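Local coordinates for conserved hypothetical protein (Sulfolobus solfataricus, PDB 2FNA) that binds ADP and magnesium and, as an archaeal AAA+ protein of the P-loop NTPase class, probably hydrolyses ATP, at residues K90-P93 / S94-K97; Q147-V150 / K151-G154; D166-K169 / R170-F173. One frame throughout, in Å; residues are numbered along the deposited sequence.

Overall arrangement
The three contacts come in series along the chain, all in the archaeal ATPase domain. Contact 1 joins the end of helix 74-91 to the short helix 95-98 at the surface, with its centre about 30 Å from the centre of the chain. Contact 2 lies in the loop between strand 139-144 and helix 158-167. Contact 3 follows at the far end of that helix, where the chain enters strand 171-177 of the parallel five-stranded sheet. Contacts 2 and 3 thus belong to one beta-alpha-beta unit, their centres 22 Å apart; those of contacts 1 and 3 are 19 Å apart. Helix 124-133 borders contacts 1 and 3. The side chain of Glu148 in contact 2 is about 11 Å from ADP.

Contact 1: K90-P93 / S94-K97; sequences KRLP and SLLK
Leu92 and Leu95 meet across a tight turn that leads from the end of helix 74-91 into the short helix 95-98. The turn is held by one backbone hydrogen bond, from Leu95 N to Leu92 O, at 2.8 Å. It is fairly straight, with an N-H...O angle of 161°.

The packed side of the turn is apolar. Leu92 CB lies 3.9 Å from Leu95 CB. Leu95 CB also lies 3.1 Å from Leu92 O. With chi1 at -177°, the branched end of Leu95 swings away from its own backbone N, and the side chain is buried. Around it are Leu88 and Val89 of helix 74-91, and Ser130 and Phe131 of helix 124-133. Leu92 is less enclosed and touches Ser135.

The other side is looser. Pro93 is exposed, and its CB points away from the residues that follow. Ser94 CB likewise turns away from the residues before it, although its side chain touches Ala134. Neither side chain packs against a side chain across the turn.

Leu92 O accepts Leu95 N, while Leu95 is buried against the two helices and Leu92 stays partly exposed. The next amide, Leu96 N, is buried by the contact and has no partner in the model. The turn therefore rests on a single backbone bond and on the apolar burial of Leu95, at the cost of one unpaired N-H.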
loop_
_atom_site.group_PDB
_atom_site.type_symbol
_atom_site.label_atom_id
_atom_site.label_comp_id
_atom_site.label_asym_id
_atom_site.label_seq_id
_atom_site.Cartn_x
_atom_site.Cartn_y
_atom_site.Cartn_z
ATOM N N LYS A 90 13.551 -22.364 -6.714
ATOM C CA LYS A 90 13.421 -22.690 -8.120
ATOM C C LYS A 90 14.275 -21.777 -8.996
ATOM O O LYS A 90 14.858 -22.251 -9.968
ATOM C CB LYS A 90 11.960 -22.622 -8.567
ATOM C CG LYS A 90 11.090 -23.687 -7.938
ATOM C CD LYS A 90 9.657 -23.598 -8.424
ATOM C CE LYS A 90 8.884 -24.875 -8.105
ATOM N NZ LYS A 90 7.440 -24.766 -8.476
ATOM N N ARG A 91 14.351 -20.481 -8.677
ATOM C CA ARG A 91 15.257 -19.571 -9.399
ATOM C C ARG A 91 16.705 -19.653 -8.918
ATOM O O ARG A 91 17.622 -19.422 -9.705
ATOM C CB ARG A 91 14.797 -18.107 -9.333
ATOM C CG ARG A 91 15.863 -17.114 -9.863
ATOM C CD ARG A 91 15.307 -16.045 -10.791
ATOM N NE ARG A 91 16.389 -15.293 -11.446
ATOM C CZ ARG A 91 16.209 -14.190 -12.176
ATOM N NH1 ARG A 91 14.984 -13.699 -12.367
ATOM N NH2 ARG A 91 17.258 -13.576 -12.721
ATOM N N LEU A 92 16.919 -19.939 -7.637
ATOM C CA LEU A 92 18.277 -19.979 -7.080
ATOM C C LEU A 92 18.661 -21.385 -6.609
ATOM O O LEU A 92 18.669 -21.656 -5.414
ATOM C CB LEU A 92 18.439 -18.963 -5.935
ATOM C CG LEU A 92 18.445 -17.454 -6.255
ATOM C CD1 LEU A 92 18.629 -16.655 -4.970
ATOM C CD2 LEU A 92 19.513 -17.036 -7.271
ATOM N N PRO A 93 19.013 -22.281 -7.558
ATOM C CA PRO A 93 19.485 -23.633 -7.249
ATOM C C PRO A 93 20.354 -23.810 -5.984
ATOM O O PRO A 93 20.166 -24.794 -5.267
ATOM C CB PRO A 93 20.294 -23.992 -8.499
ATOM C CG PRO A 93 19.538 -23.347 -9.591
ATOM C CD PRO A 93 18.964 -22.069 -9.019
ATOM N N SER A 94 21.287 -22.892 -5.722
ATOM C CA SER A 94 22.211 -23.030 -4.576
ATOM C C SER A 94 21.629 -22.514 -3.258
ATOM O O SER A 94 22.323 -22.498 -2.234
ATOM C CB SER A 94 23.534 -22.307 -4.849
ATOM O OG SER A 94 23.350 -20.908 -4.994
ATOM N N LEU A 95 20.374 -22.077 -3.281
ATOM C CA LEU A 95 19.736 -21.571 -2.069
ATOM C C LEU A 95 19.354 -22.713 -1.139
ATOM O O LEU A 95 19.617 -22.651 0.055
ATOM C CB LEU A 95 18.498 -20.752 -2.415
ATOM C CG LEU A 95 17.739 -20.081 -1.262
ATOM C CD1 LEU A 95 18.680 -19.326 -0.360
ATOM C CD2 LEU A 95 16.723 -19.157 -1.830
ATOM N N LEU A 96 18.743 -23.757 -1.694
ATOM C CA LEU A 96 18.351 -24.927 -0.905
ATOM C C LEU A 96 19.528 -25.440 -0.075
ATOM O O LEU A 96 19.360 -25.802 1.089
ATOM C CB LEU A 96 17.787 -26.025 -1.805
ATOM C CG LEU A 96 16.608 -26.791 -1.208
ATOM C CD1 LEU A 96 15.367 -25.922 -1.186
ATOM C CD2 LEU A 96 16.326 -28.097 -1.966
ATOM N N LYS A 97 20.722 -25.431 -0.668
ATOM C CA LYS A 97 21.965 -25.741 0.045
ATOM C C LYS A 97 22.309 -24.710 1.128
ATOM O O LYS A 97 22.734 -25.076 2.218
ATOM C CB LYS A 97 23.128 -25.848 -0.959
ATOM C CG LYS A 97 24.526 -26.037 -0.334
ATOM C CD LYS A 97 25.632 -25.939 -1.407
ATOM C CE LYS A 97 27.022 -25.645 -0.810
ATOM N NZ LYS A 97 27.971 -26.768 -0.999
#

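Contact 2: Q147-V150 / K151-G154; sequences QELV and KLRG
This 3-10 turn belongs to the loop after strand 139-144 of the P-loop ATPase core, on the way to helix 158-167. That strand is probably the Walker B strand of the fold, since its hydrophobic run leads into an Asp-Glu pair. Two backbone bonds, both somewhat bent, carry the turn across the contact. Lys151 N donates to Glu148 O at 3.0 Å (147°), and Leu152 N donates to Leu149 O at 2.9 Å (140°). Leu152 is the centre of an inverse gamma turn.

Three pairs of side chains run side by side, each pointing the same way. In the first, Glu148 and Lys151 form a salt bridge, OE1 to NZ, at 2.7 Å. OE1 uses its syn lone pair. The Glu148 chain bends at chi2 (-68°), while Lys151 is extended beyond CG and reaches along it. Lys151 NZ also donates to Phe66 O and Arg69 O, so several oxygens hold the ammonium group and tie this turn to the loop before helix 74-91. The side chain of Glu148 is about 10 Å from the bound magnesium ion.

The second pair is apolar. Leu149 CD2 meets Leu152 CD2 at 3.9 Å, and both leucines pack on Phe77 of helix 74-91. Tyr186 of helix 180-186 borders Leu149 and Val150.

The third pair lies at the exposed end. The Arg153 guanidinium lies with one face over Val150 O, which sits 3.2 Å above its plane, toward the rim. Beside it, Arg153 NH1 is 3.7 Å from Val150 CG1.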
loop_
_atom_site.group_PDB
_atom_site.type_symbol
_atom_site.label_atom_id
_atom_site.label_comp_id
_atom_site.label_asym_id
_atom_site.label_seq_id
_atom_site.Cartn_x
_atom_site.Cartn_y
_atom_site.Cartn_z
ATOM N N GLN A 147 3.685 -1.499 6.406
ATOM C CA GLN A 147 3.115 -0.988 7.649
ATOM C C GLN A 147 2.186 -2.017 8.373
ATOM O O GLN A 147 1.946 -1.893 9.543
ATOM C CB GLN A 147 2.400 0.370 7.453
ATOM C CG GLN A 147 0.944 0.352 6.917
ATOM C CD GLN A 147 0.836 0.027 5.435
ATOM O OE1 GLN A 147 1.826 -0.252 4.766
ATOM N NE2 GLN A 147 -0.359 0.075 4.925
ATOM N N GLU A 148 1.671 -3.015 7.648
ATOM C CA GLU A 148 0.936 -4.123 8.241
ATOM C C GLU A 148 1.752 -4.886 9.311
ATOM O O GLU A 148 1.197 -5.502 10.201
ATOM C CB GLU A 148 0.509 -5.105 7.135
ATOM C CG GLU A 148 -0.608 -4.580 6.225
ATOM C CD GLU A 148 -1.964 -4.432 6.926
ATOM O OE1 GLU A 148 -2.296 -5.246 7.821
ATOM O OE2 GLU A 148 -2.700 -3.486 6.573
ATOM N N LEU A 149 3.069 -4.870 9.178
ATOM C CA LEU A 149 3.995 -5.539 10.111
ATOM C C LEU A 149 4.013 -4.933 11.493
ATOM O O LEU A 149 4.552 -5.514 12.433
ATOM C CB LEU A 149 5.400 -5.511 9.532
ATOM C CG LEU A 149 5.613 -6.311 8.245
ATOM C CD1 LEU A 149 7.010 -6.069 7.732
ATOM C CD2 LEU A 149 5.419 -7.791 8.477
ATOM N N VAL A 150 3.429 -3.755 11.633
ATOM C CA VAL A 150 3.147 -3.208 12.950
ATOM C C VAL A 150 2.340 -4.205 13.795
ATOM O O VAL A 150 2.507 -4.315 15.022
ATOM C CB VAL A 150 2.286 -1.926 12.836
ATOM C CG1 VAL A 150 1.773 -1.525 14.179
ATOM C CG2 VAL A 150 3.083 -0.785 12.233
ATOM N N LYS A 151 1.439 -4.893 13.115
ATOM C CA LYS A 151 0.584 -5.927 13.730
ATOM C C LYS A 151 1.346 -7.192 14.080
ATOM O O LYS A 151 0.859 -8.019 14.839
ATOM C CB LYS A 151 -0.525 -6.285 12.762
ATOM C CG LYS A 151 -1.468 -5.155 12.416
ATOM C CD LYS A 151 -2.268 -5.522 11.173
ATOM C CE LYS A 151 -3.307 -4.464 10.812
ATOM N NZ LYS A 151 -4.171 -4.961 9.693
ATOM N N LEU A 152 2.539 -7.359 13.521
ATOM C CA LEU A 152 3.385 -8.499 13.857
ATOM C C LEU A 152 4.195 -8.225 15.168
ATOM O O LEU A 152 5.430 -8.081 15.164
ATOM C CB LEU A 152 4.294 -8.813 12.673
ATOM C CG LEU A 152 5.208 -10.045 12.737
ATOM C CD1 LEU A 152 4.449 -11.329 12.586
ATOM C CD2 LEU A 152 6.248 -9.961 11.651
ATOM N N ARG A 153 3.469 -8.205 16.280
ATOM C CA ARG A 153 3.928 -7.631 17.538
ATOM C C ARG A 153 4.990 -8.439 18.214
ATOM O O ARG A 153 5.755 -7.900 19.016
ATOM C CB ARG A 153 2.786 -7.513 18.533
ATOM C CG ARG A 153 1.553 -6.799 18.071
ATOM C CD ARG A 153 1.600 -5.324 18.353
ATOM N NE ARG A 153 0.425 -4.670 17.788
ATOM C CZ ARG A 153 0.341 -3.368 17.515
ATOM N NH1 ARG A 153 1.367 -2.548 17.720
ATOM N NH2 ARG A 153 -0.781 -2.889 17.009
ATOM N N GLY A 154 5.018 -9.735 17.934
ATOM C CA GLY A 154 5.960 -10.628 18.576
ATOM C C GLY A 154 7.279 -10.834 17.867
ATOM O O GLY A 154 8.073 -11.668 18.278
#

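Contact 3: D166-K169 / R170-F173; sequences DNLK and RIKF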
loop_
_atom_site.group_PDB
_atom_site.type_symbol
_atom_site.label_atom_id
_atom_site.label_comp_id
_atom_site.label_asym_id
_atom_site.label_seq_id
_atom_site.Cartn_x
_atom_site.Cartn_y
_atom_site.Cartn_z
ATOM N N ASP A 166 23.147 -1.989 6.190
ATOM C CA ASP A 166 24.568 -1.665 6.371
ATOM C C ASP A 166 25.538 -2.698 5.756
ATOM O O ASP A 166 26.624 -2.320 5.310
ATOM C CB ASP A 166 24.912 -1.441 7.856
ATOM C CG ASP A 166 24.147 -0.262 8.481
ATOM O OD1 ASP A 166 23.615 0.612 7.743
ATOM O OD2 ASP A 166 24.073 -0.219 9.729
ATOM N N ASN A 167 25.140 -3.976 5.696
ATOM C CA ASN A 167 26.096 -5.071 5.379
ATOM C C ASN A 167 25.790 -6.020 4.206
ATOM O O ASN A 167 26.704 -6.677 3.701
ATOM C CB ASN A 167 26.306 -5.922 6.629
ATOM C CG ASN A 167 26.697 -5.086 7.819
ATOM O OD1 ASN A 167 27.820 -4.601 7.894
ATOM N ND2 ASN A 167 25.753 -4.861 8.734
ATOM N N LEU A 168 24.525 -6.135 3.812
ATOM C CA LEU A 168 24.117 -7.059 2.736
ATOM C C LEU A 168 23.879 -6.218 1.495
ATOM O O LEU A 168 22.813 -5.615 1.307
ATOM C CB LEU A 168 22.891 -7.900 3.145
ATOM C CG LEU A 168 23.040 -8.761 4.419
ATOM C CD1 LEU A 168 21.788 -9.542 4.717
ATOM C CD2 LEU A 168 24.210 -9.723 4.317
ATOM N N LYS A 169 24.923 -6.157 0.670
ATOM C CA LYS A 169 24.983 -5.250 -0.479
ATOM C C LYS A 169 24.259 -5.757 -1.704
ATOM O O LYS A 169 24.030 -4.984 -2.623
ATOM C CB LYS A 169 26.436 -4.924 -0.839
ATOM C CG LYS A 169 27.272 -4.340 0.337
ATOM C CD LYS A 169 26.845 -2.915 0.762
ATOM C CE LYS A 169 27.287 -2.620 2.199
ATOM N NZ LYS A 169 27.543 -1.165 2.466
ATOM N N ARG A 170 23.892 -7.038 -1.715
ATOM C CA ARG A 170 23.030 -7.597 -2.770
ATOM C C ARG A 170 21.584 -7.804 -2.343
ATOM O O ARG A 170 20.845 -8.462 -3.054
ATOM C CB ARG A 170 23.584 -8.925 -3.307
ATOM C CG ARG A 170 24.834 -8.735 -4.164
ATOM C CD ARG A 170 25.201 -9.975 -4.951
ATOM N NE ARG A 170 25.601 -11.085 -4.089
ATOM C CZ ARG A 170 26.759 -11.152 -3.434
ATOM N NH1 ARG A 170 27.657 -10.167 -3.511
ATOM N NH2 ARG A 170 27.025 -12.213 -2.679
ATOM N N ILE A 171 21.186 -7.265 -1.200
ATOM C CA ILE A 171 19.789 -7.339 -0.743
ATOM C C ILE A 171 19.205 -5.945 -0.895
ATOM O O ILE A 171 19.745 -4.978 -0.337
ATOM C CB ILE A 171 19.644 -7.850 0.739
ATOM C CG1 ILE A 171 20.132 -9.297 0.920
ATOM C CG2 ILE A 171 18.197 -7.726 1.240
ATOM C CD1 ILE A 171 19.291 -10.351 0.298
ATOM N N LYS A 172 18.151 -5.844 -1.715
ATOM C CA LYS A 172 17.461 -4.593 -2.000
ATOM C C LYS A 172 15.990 -4.708 -1.639
ATOM O O LYS A 172 15.275 -5.519 -2.220
ATOM C CB LYS A 172 17.584 -4.256 -3.479
ATOM C CG LYS A 172 18.980 -4.221 -4.016
ATOM C CD LYS A 172 19.788 -3.115 -3.388
ATOM C CE LYS A 172 21.239 -3.076 -3.892
ATOM N NZ LYS A 172 21.953 -2.246 -2.910
ATOM N N PHE A 173 15.537 -3.914 -0.666
ATOM C CA PHE A 173 14.156 -3.947 -0.230
ATOM C C PHE A 173 13.314 -2.953 -0.983
ATOM O O PHE A 173 13.740 -1.796 -1.252
ATOM C CB PHE A 173 14.032 -3.572 1.247
ATOM C CG PHE A 173 14.631 -4.568 2.180
ATOM C CD1 PHE A 173 13.853 -5.607 2.688
ATOM C CD2 PHE A 173 15.949 -4.461 2.582
ATOM C CE1 PHE A 173 14.401 -6.548 3.535
ATOM C CE2 PHE A 173 16.495 -5.382 3.457
ATOM C CZ PHE A 173 15.715 -6.425 3.930
HETATM O O HOH W 1 21.701 -3.243 -0.426
#
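A bound water bridges Leu168 O, Ile171 O and Lys172 NZ at the turn from helix 158-167 into strand 171-177. Ile171 O lies 2.6 Å from the water oxygen, and Leu168 O lies 3.1 Å from it. Both carbonyls are placed to accept from the water, which has more acceptors near it than protons. Lys172 NZ donates to it at 2.7 Å.

The backbone here is a type I beta turn from Leu168 to Ile171. Its closing bond is weak, Ile171 N to Leu168 O at 3.4 Å. Lys172 bends at chi2 (-65°), which carries its amine back over the turn. From there it makes a second weak bond, NZ to Lys169 O, also at 3.4 Å.

On the apolar side, Leu168 and Ile171 lie side by side and point the same way. Leu168 CB touches Ile171 CG1 at 3.8 Å. Both are buried. Leu168 packs on helix 124-133 through Leu128, and Ile171 packs on Ile141 of the neighbouring strand. Arg170 N donates to Glu132 OE1 of helix 124-133.

The turn thus completes a beta-alpha-beta crossover. Because its direct closing bond is long and weak, the bound water and the lysine amine probably contribute to satisfying the turn's carbonyls.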